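Local coordinates for putative type I restriction enzyme R protein (Bacteroides fragilis NCTC 9343, PDB 3EVY) that is a C-terminal fragment of a putative type I restriction R subunit, which is probably required for both nuclease and ATPase activities, at residues Arg19-Phe31 against Arg48-Arg60. Sequence-based numbering, arbitrary orientation.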
ATOM      1  N   ARG A  19      -3.616   9.336   6.717  1.00 44.94           N
ATOM      2  CA  ARG A  19      -2.776   9.382   5.540  1.00 44.94           C
ATOM      3  C   ARG A  19      -2.696   8.006   4.795  1.00 44.15           C
ATOM      4  O   ARG A  19      -2.727   7.963   3.563  1.00 44.16           O
ATOM      5  CB  ARG A  19      -1.331   9.752   5.889  1.00 45.21           C
ATOM      6  CG  ARG A  19      -1.046  11.238   5.939  1.00 51.98           C
ATOM      7  CD  ARG A  19       0.301  11.565   6.651  1.00 59.87           C
ATOM      8  NE  ARG A  19       1.425  11.090   5.841  1.00 64.58           N
ATOM      9  CZ  ARG A  19       2.666  10.940   6.290  1.00 66.82           C
ATOM     10  NH1 ARG A  19       2.969  11.263   7.542  1.00 68.30           N
ATOM     11  NH2 ARG A  19       3.609  10.489   5.470  1.00 69.97           N
ATOM     12  N   PHE A  20      -2.492   6.918   5.529  1.00 42.04           N
ATOM     13  CA  PHE A  20      -2.330   5.586   4.845  1.00 40.93           C
ATOM     14  C   PHE A  20      -3.626   5.261   4.092  1.00 41.05           C
ATOM     15  O   PHE A  20      -3.593   4.790   2.943  1.00 41.87           O
ATOM     16  CB  PHE A  20      -2.069   4.432   5.833  1.00 38.60           C
ATOM     17  CG  PHE A  20      -1.953   3.097   5.115  1.00 37.36           C
ATOM     18  CD1 PHE A  20      -0.764   2.720   4.538  1.00 33.39           C
ATOM     19  CD2 PHE A  20      -3.078   2.345   4.850  1.00 34.31           C
ATOM     20  CE1 PHE A  20      -0.689   1.566   3.775  1.00 35.43           C
ATOM     21  CE2 PHE A  20      -2.987   1.171   4.118  1.00 36.09           C
ATOM     22  CZ  PHE A  20      -1.814   0.790   3.595  1.00 34.54           C
ATOM     23  N   ASN A  21      -4.757   5.540   4.745  1.00 40.14           N
ATOM     24  CA  ASN A  21      -6.044   5.142   4.192  1.00 42.69           C
ATOM     25  C   ASN A  21      -6.423   5.963   2.943  1.00 43.72           C
ATOM     26  O   ASN A  21      -7.079   5.455   1.993  1.00 43.74           O
ATOM     27  CB  ASN A  21      -7.144   5.152   5.254  1.00 40.91           C
ATOM     28  CG  ASN A  21      -7.041   3.986   6.214  1.00 41.57           C
ATOM     29  OD1 ASN A  21      -6.322   2.982   5.948  1.00 37.71           O
ATOM     30  ND2 ASN A  21      -7.773   4.064   7.300  1.00 39.05           N
ATOM     31  N   GLU A  22      -6.033   7.231   2.942  1.00 45.37           N
ATOM     32  CA  GLU A  22      -6.215   8.053   1.734  1.00 47.25           C
ATOM     33  C   GLU A  22      -5.338   7.595   0.610  1.00 46.80           C
ATOM     34  O   GLU A  22      -5.783   7.540  -0.561  1.00 48.68           O
ATOM     35  CB  GLU A  22      -5.981   9.546   2.043  1.00 48.03           C
ATOM     36  CG  GLU A  22      -7.049  10.093   2.956  1.00 54.58           C
ATOM     37  CD  GLU A  22      -6.678  11.472   3.587  1.00 64.92           C
ATOM     38  OE1 GLU A  22      -5.570  12.026   3.279  1.00 68.54           O
ATOM     39  OE2 GLU A  22      -7.505  11.977   4.409  1.00 65.43           O
ATOM     40  N   MET A  23      -4.071   7.340   0.921  1.00 46.10           N
ATOM     41  CA  MET A  23      -3.113   6.774  -0.038  1.00 47.55           C
ATOM     42  C   MET A  23      -3.642   5.447  -0.586  1.00 47.07           C
ATOM     43  O   MET A  23      -3.560   5.208  -1.777  1.00 48.01           O
ATOM     44  CB  MET A  23      -1.820   6.479   0.663  1.00 47.95           C
ATOM     45  CG  MET A  23      -0.581   6.326  -0.182  1.00 50.63           C
ATOM     46  SD  MET A  23       0.940   6.408   0.883  1.00 57.09           S
ATOM     47  CE  MET A  23       0.350   7.942   1.806  1.00 30.13           C
ATOM     48  N   ALA A  24      -4.194   4.594   0.275  1.00 46.18           N
ATOM     49  CA  ALA A  24      -4.647   3.272  -0.177  1.00 45.47           C
ATOM     50  C   ALA A  24      -5.839   3.360  -1.159  1.00 45.77           C
ATOM     51  O   ALA A  24      -5.897   2.658  -2.167  1.00 44.69           O
ATOM     52  CB  ALA A  24      -5.055   2.394   1.043  1.00 46.01           C
ATOM     53  N   ALA A  25      -6.810   4.200  -0.840  1.00 45.53           N
ATOM     54  CA  ALA A  25      -8.027   4.295  -1.666  1.00 46.68           C
ATOM     55  C   ALA A  25      -7.644   4.869  -2.998  1.00 47.91           C
ATOM     56  O   ALA A  25      -8.255   4.544  -4.022  1.00 49.21           O
ATOM     57  CB  ALA A  25      -9.088   5.173  -0.982  1.00 46.95           C
ATOM     58  N   GLU A  26      -6.641   5.744  -3.006  1.00 47.40           N
ATOM     59  CA  GLU A  26      -6.103   6.201  -4.263  1.00 48.49           C
ATOM     60  C   GLU A  26      -5.332   5.117  -5.003  1.00 47.88           C
ATOM     61  O   GLU A  26      -5.568   4.901  -6.180  1.00 48.11           O
ATOM     62  CB  GLU A  26      -5.233   7.436  -4.080  1.00 49.38           C
ATOM     63  CG  GLU A  26      -6.114   8.695  -3.756  1.00 55.18           C
ATOM     64  CD  GLU A  26      -5.483   9.646  -2.739  1.00 63.82           C
ATOM     65  OE1 GLU A  26      -4.233   9.843  -2.757  1.00 66.11           O
ATOM     66  OE2 GLU A  26      -6.254  10.193  -1.915  1.00 66.85           O
ATOM     67  N   PHE A  27      -4.403   4.442  -4.323  1.00 46.15           N
ATOM     68  CA  PHE A  27      -3.726   3.250  -4.892  1.00 42.54           C
ATOM     69  C   PHE A  27      -4.738   2.253  -5.521  1.00 40.83           C
ATOM     70  O   PHE A  27      -4.547   1.805  -6.632  1.00 41.46           O
ATOM     71  CB  PHE A  27      -2.957   2.519  -3.787  1.00 41.69           C
ATOM     72  CG  PHE A  27      -2.308   1.231  -4.240  1.00 39.29           C
ATOM     73  CD1 PHE A  27      -1.045   1.224  -4.800  1.00 36.37           C
ATOM     74  CD2 PHE A  27      -2.961   0.021  -4.069  1.00 38.70           C
ATOM     75  CE1 PHE A  27      -0.440  -0.011  -5.232  1.00 39.13           C
ATOM     76  CE2 PHE A  27      -2.385  -1.176  -4.462  1.00 37.91           C
ATOM     77  CZ  PHE A  27      -1.131  -1.196  -5.055  1.00 37.91           C
ATOM     78  N   LEU A  28      -5.751   1.884  -4.771  1.00 39.86           N
ATOM     79  CA  LEU A  28      -6.800   0.959  -5.245  1.00 41.36           C
ATOM     80  C   LEU A  28      -7.596   1.471  -6.470  1.00 42.72           C
ATOM     81  O   LEU A  28      -8.081   0.681  -7.267  1.00 43.41           O
ATOM     82  CB  LEU A  28      -7.767   0.535  -4.123  1.00 39.13           C
ATOM     83  CG  LEU A  28      -7.126  -0.305  -3.041  1.00 41.57           C
ATOM     84  CD1 LEU A  28      -8.045  -0.418  -1.797  1.00 40.40           C
ATOM     85  CD2 LEU A  28      -6.651  -1.659  -3.574  1.00 40.00           C
ATOM     86  N   SER A  29      -7.721   2.783  -6.636  1.00 44.12           N
ATOM     87  CA  SER A  29      -8.415   3.299  -7.842  1.00 43.55           C
ATOM     88  C   SER A  29      -7.544   3.142  -9.091  1.00 43.52           C
ATOM     89  O   SER A  29      -8.051   3.217 -10.207  1.00 43.18           O
ATOM     90  CB  SER A  29      -8.861   4.745  -7.651  1.00 43.73           C
ATOM     91  OG  SER A  29      -7.689   5.533  -7.586  1.00 47.04           O
ATOM     92  N   TYR A  30      -6.241   2.912  -8.911  1.00 42.84           N
ATOM     93  CA  TYR A  30      -5.342   2.642 -10.024  1.00 41.64           C
ATOM     94  C   TYR A  30      -5.142   1.152 -10.245  1.00 39.30           C
ATOM     95  O   TYR A  30      -5.069   0.708 -11.399  1.00 40.13           O
ATOM     96  CB  TYR A  30      -3.935   3.204  -9.773  1.00 43.10           C
ATOM     97  CG  TYR A  30      -3.751   4.689 -10.052  1.00 49.70           C
ATOM     98  CD1 TYR A  30      -3.510   5.174 -11.368  1.00 54.34           C
ATOM     99  CD2 TYR A  30      -3.780   5.613  -9.000  1.00 54.68           C
ATOM    100  CE1 TYR A  30      -3.327   6.546 -11.625  1.00 56.66           C
ATOM    101  CE2 TYR A  30      -3.596   6.980  -9.234  1.00 58.94           C
ATOM    102  CZ  TYR A  30      -3.365   7.441 -10.543  1.00 61.26           C
ATOM    103  OH  TYR A  30      -3.192   8.805 -10.729  1.00 65.82           O
ATOM    104  N   PHE A  31      -5.030   0.378  -9.164  1.00 37.80           N
ATOM    105  CA  PHE A  31      -4.684  -1.080  -9.197  1.00 36.33           C
ATOM    106  C   PHE A  31      -5.675  -1.798  -8.330  1.00 35.60           C
ATOM    107  O   PHE A  31      -5.399  -2.082  -7.176  1.00 35.30           O
ATOM    108  CB  PHE A  31      -3.265  -1.295  -8.674  1.00 36.38           C
ATOM    109  CG  PHE A  31      -2.267  -0.339  -9.349  1.00 40.29           C
ATOM    110  CD1 PHE A  31      -1.948  -0.477 -10.697  1.00 41.28           C
ATOM    111  CD2 PHE A  31      -1.676   0.682  -8.617  1.00 43.63           C
ATOM    112  CE1 PHE A  31      -1.095   0.456 -11.310  1.00 44.47           C
ATOM    113  CE2 PHE A  31      -0.807   1.605  -9.198  1.00 43.23           C
ATOM    114  CZ  PHE A  31      -0.502   1.494 -10.536  1.00 43.99           C
ATOM    115  N   ARG A  48       5.002   3.640 -11.811  1.00 47.32           N
ATOM    116  CA  ARG A  48       3.988   4.295 -10.987  1.00 48.51           C
ATOM    117  C   ARG A  48       3.592   3.349  -9.830  1.00 48.51           C
ATOM    118  O   ARG A  48       3.461   3.779  -8.677  1.00 47.39           O
ATOM    119  CB  ARG A  48       2.779   4.654 -11.849  1.00 49.15           C
ATOM    120  CG  ARG A  48       1.486   5.072 -11.130  1.00 53.61           C
ATOM    121  CD  ARG A  48       0.721   5.951 -12.127  1.00 63.30           C
ATOM    122  NE  ARG A  48       1.659   6.409 -13.190  1.00 65.55           N
ATOM    123  CZ  ARG A  48       1.307   7.132 -14.253  1.00 67.76           C
ATOM    124  NH1 ARG A  48       0.016   7.476 -14.387  1.00 69.27           N
ATOM    125  NH2 ARG A  48       2.223   7.516 -15.173  1.00 64.92           N
ATOM    126  N   PHE A  49       3.410   2.071 -10.163  1.00 46.87           N
ATOM    127  CA  PHE A  49       2.985   1.119  -9.193  1.00 48.14           C
ATOM    128  C   PHE A  49       4.069   0.925  -8.136  1.00 48.04           C
ATOM    129  O   PHE A  49       3.790   1.062  -6.936  1.00 48.07           O
ATOM    130  CB  PHE A  49       2.690  -0.236  -9.822  1.00 46.92           C
ATOM    131  CG  PHE A  49       2.719  -1.337  -8.827  1.00 48.42           C
ATOM    132  CD1 PHE A  49       1.643  -1.506  -7.938  1.00 45.63           C
ATOM    133  CD2 PHE A  49       3.813  -2.184  -8.728  1.00 44.62           C
ATOM    134  CE1 PHE A  49       1.675  -2.499  -6.984  1.00 44.61           C
ATOM    135  CE2 PHE A  49       3.819  -3.166  -7.821  1.00 48.25           C
ATOM    136  CZ  PHE A  49       2.757  -3.339  -6.929  1.00 43.74           C
ATOM    137  N   VAL A  50       5.288   0.615  -8.574  1.00 46.68           N
ATOM    138  CA  VAL A  50       6.435   0.542  -7.661  1.00 46.82           C
ATOM    139  C   VAL A  50       6.563   1.755  -6.707  1.00 46.68           C
ATOM    140  O   VAL A  50       6.710   1.594  -5.506  1.00 43.88           O
ATOM    141  CB  VAL A  50       7.727   0.347  -8.487  1.00 47.27           C
ATOM    142  CG1 VAL A  50       8.987   0.456  -7.599  1.00 48.23           C
ATOM    143  CG2 VAL A  50       7.666  -0.965  -9.143  1.00 46.73           C
ATOM    144  N   ILE A  51       6.460   2.978  -7.247  1.00 46.19           N
ATOM    145  CA  ILE A  51       6.613   4.186  -6.442  1.00 45.67           C
ATOM    146  C   ILE A  51       5.468   4.345  -5.452  1.00 45.29           C
ATOM    147  O   ILE A  51       5.684   4.619  -4.274  1.00 44.07           O
ATOM    148  CB  ILE A  51       6.766   5.392  -7.396  1.00 47.19           C
ATOM    149  CG1 ILE A  51       8.165   5.310  -8.028  1.00 50.55           C
ATOM    150  CG2 ILE A  51       6.573   6.699  -6.666  1.00 45.73           C
ATOM    151  CD1 ILE A  51       8.360   6.122  -9.370  1.00 53.65           C
ATOM    152  N   LEU A  52       4.241   4.087  -5.903  1.00 43.18           N
ATOM    153  CA  LEU A  52       3.120   4.151  -5.024  1.00 43.23           C
ATOM    154  C   LEU A  52       3.207   3.079  -3.970  1.00 40.65           C
ATOM    155  O   LEU A  52       2.860   3.301  -2.811  1.00 39.86           O
ATOM    156  CB  LEU A  52       1.753   4.017  -5.767  1.00 43.69           C
ATOM    157  CG  LEU A  52       1.241   5.229  -6.579  1.00 48.14           C
ATOM    158  CD1 LEU A  52      -0.245   5.096  -6.979  1.00 51.19           C
ATOM    159  CD2 LEU A  52       1.441   6.531  -5.812  1.00 49.99           C
ATOM    160  N   PHE A  53       3.554   1.877  -4.388  1.00 38.85           N
ATOM    161  CA  PHE A  53       3.509   0.840  -3.422  1.00 38.24           C
ATOM    162  C   PHE A  53       4.641   1.054  -2.401  1.00 37.16           C
ATOM    163  O   PHE A  53       4.491   0.745  -1.218  1.00 37.06           O
ATOM    164  CB  PHE A  53       3.639  -0.522  -4.052  1.00 37.91           C
ATOM    165  CG  PHE A  53       3.427  -1.634  -3.037  1.00 39.89           C
ATOM    166  CD1 PHE A  53       2.126  -2.037  -2.701  1.00 39.07           C
ATOM    167  CD2 PHE A  53       4.512  -2.221  -2.398  1.00 41.18           C
ATOM    168  CE1 PHE A  53       1.926  -3.060  -1.755  1.00 37.76           C
ATOM    169  CE2 PHE A  53       4.299  -3.245  -1.411  1.00 38.03           C
ATOM    170  CZ  PHE A  53       2.998  -3.629  -1.139  1.00 38.67           C
ATOM    171  N   ARG A  54       5.812   1.494  -2.851  1.00 37.91           N
ATOM    172  CA  ARG A  54       6.912   1.805  -1.855  1.00 39.21           C
ATOM    173  C   ARG A  54       6.485   2.761  -0.765  1.00 39.03           C
ATOM    174  O   ARG A  54       6.760   2.556   0.412  1.00 41.25           O
ATOM    175  CB  ARG A  54       8.179   2.376  -2.514  1.00 39.81           C
ATOM    176  CG  ARG A  54       9.350   2.548  -1.482  1.00 43.42           C
ATOM    177  CD  ARG A  54      10.630   2.949  -2.170  1.00 55.60           C
ATOM    178  NE  ARG A  54      11.642   3.145  -1.136  1.00 60.05           N
ATOM    179  CZ  ARG A  54      12.824   3.720  -1.336  1.00 61.35           C
ATOM    180  NH1 ARG A  54      13.178   4.144  -2.549  1.00 60.14           N
ATOM    181  NH2 ARG A  54      13.657   3.836  -0.309  1.00 62.14           N
ATOM    182  N   ALA A  55       5.780   3.809  -1.118  1.00 38.89           N
ATOM    183  CA  ALA A  55       5.291   4.784  -0.137  1.00 38.96           C
ATOM    184  C   ALA A  55       4.249   4.225   0.815  1.00 37.66           C
ATOM    185  O   ALA A  55       4.201   4.588   1.987  1.00 35.93           O
ATOM    186  CB  ALA A  55       4.652   6.088  -0.886  1.00 38.53           C
ATOM    187  N   MET A  56       3.315   3.441   0.289  1.00 36.98           N
ATOM    188  CA  MET A  56       2.341   2.718   1.183  1.00 37.61           C
ATOM    189  C   MET A  56       3.074   1.761   2.065  1.00 36.92           C
ATOM    190  O   MET A  56       2.789   1.656   3.272  1.00 38.01           O
ATOM    191  CB  MET A  56       1.336   1.871   0.299  1.00 36.11           C
ATOM    192  CG  MET A  56       0.082   2.646  -0.252  1.00 40.19           C
ATOM    193  SD  MET A  56      -1.245   1.427  -0.555  1.00 36.91           S
ATOM    194  CE  MET A  56      -0.382   0.164  -1.385  1.00 41.30           C
ATOM    195  N   LEU A  57       4.024   1.008   1.493  1.00 37.56           N
ATOM    196  CA  LEU A  57       4.733  -0.005   2.274  1.00 36.23           C
ATOM    197  C   LEU A  57       5.488   0.697   3.504  1.00 37.85           C
ATOM    198  O   LEU A  57       5.476   0.204   4.637  1.00 34.18           O
ATOM    199  CB  LEU A  57       5.730  -0.819   1.402  1.00 36.64           C
ATOM    200  CG  LEU A  57       6.736  -1.637   2.267  1.00 37.61           C
ATOM    201  CD1 LEU A  57       6.005  -2.767   3.163  1.00 36.87           C
ATOM    202  CD2 LEU A  57       7.836  -2.311   1.395  1.00 39.42           C
ATOM    203  N   ARG A  58       6.107   1.839   3.255  1.00 36.20           N
ATOM    204  CA  ARG A  58       6.880   2.562   4.301  1.00 37.11           C
ATOM    205  C   ARG A  58       5.960   3.105   5.370  1.00 37.41           C
ATOM    206  O   ARG A  58       6.276   3.023   6.586  1.00 38.50           O
ATOM    207  CB  ARG A  58       7.710   3.689   3.660  1.00 35.40           C
ATOM    208  CG  ARG A  58       8.933   3.177   2.895  1.00 35.97           C
ATOM    209  CD  ARG A  58       9.724   4.264   2.169  1.00 42.56           C
ATOM    210  NE  ARG A  58      10.235   5.268   3.115  1.00 44.71           N
ATOM    211  CZ  ARG A  58      11.395   5.173   3.775  1.00 48.15           C
ATOM    212  NH1 ARG A  58      12.217   4.130   3.598  1.00 42.90           N
ATOM    213  NH2 ARG A  58      11.733   6.149   4.627  1.00 51.19           N
ATOM    214  N   LEU A  59       4.778   3.564   4.957  1.00 37.26           N
ATOM    215  CA  LEU A  59       3.847   4.158   5.879  1.00 38.08           C
ATOM    216  C   LEU A  59       3.180   3.029   6.700  1.00 36.97           C
ATOM    217  O   LEU A  59       2.936   3.145   7.919  1.00 37.84           O
ATOM    218  CB  LEU A  59       2.805   4.980   5.102  1.00 38.21           C
ATOM    219  CG  LEU A  59       1.676   5.718   5.797  1.00 43.25           C
ATOM    220  CD1 LEU A  59       2.188   6.471   7.038  1.00 48.03           C
ATOM    221  CD2 LEU A  59       1.050   6.769   4.769  1.00 42.08           C
ATOM    222  N   ARG A  60       2.885   1.932   6.043  1.00 37.10           N
ATOM    223  CA  ARG A  60       2.366   0.770   6.757  1.00 36.14           C
ATOM    224  C   ARG A  60       3.374   0.309   7.836  1.00 36.20           C
ATOM    225  O   ARG A  60       2.996   0.002   8.945  1.00 35.78           O
ATOM    226  CB  ARG A  60       2.063  -0.359   5.829  1.00 34.94           C
ATOM    227  CG  ARG A  60       1.218  -1.475   6.445  1.00 39.18           C
ATOM    228  CD  ARG A  60       0.170  -1.878   5.458  1.00 38.68           C
ATOM    229  NE  ARG A  60      -0.617  -2.971   5.940  1.00 42.89           N
ATOM    230  CZ  ARG A  60      -1.882  -3.198   5.642  1.00 40.09           C
ATOM    231  NH1 ARG A  60      -2.476  -4.213   6.204  1.00 42.01           N
ATOM    232  NH2 ARG A  60      -2.575  -2.370   4.876  1.00 38.05           N
TER
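M56 and F27 interlock as reciprocal knobs into holes, a worked example of how two nearly antiparallel helices, 12-30 and 43-63 (segment axes at 153°, 10.1 Å apart), pack in the helical modelled part of this R-subunit fragment. F27 sits among F49, L52, F53 and M56, while M56 enters the hole formed by F20, M23, A24 and F27. M56 can be followed outward from its backbone. Its CB lies 4.0 Å from F20 CE1. With chi1 at -85°, CG stands opposite the carbonyl carbon; the M56 and M23 chains run alongside each other in opposite senses, their CG atoms 3.7 Å apart. SD makes oblique Met-aromatic contacts with both the F20 and F27 rings and rests 3.8 Å from F27 CB. A bend at chi3 then lays M56 CE over the centre of the F27 ring, a CH-pi contact 9° off the ring normal. F31 CD2 lies over the opposite face of F27, toward its rim. F49 turns its edge to the face of F31, nearly perpendicular, completing an aromatic cluster that Y84 of helix 78-91 extends from the F27 side. At the other end, F20 CZ lies at the edge of the R60 guanidinium, which is salt-bridged to E78. No hydrogen bond joins the two segments, so the interface rests on apolar and aromatic contacts, among them F49 CE1 against F27 CZ at 3.6 Å.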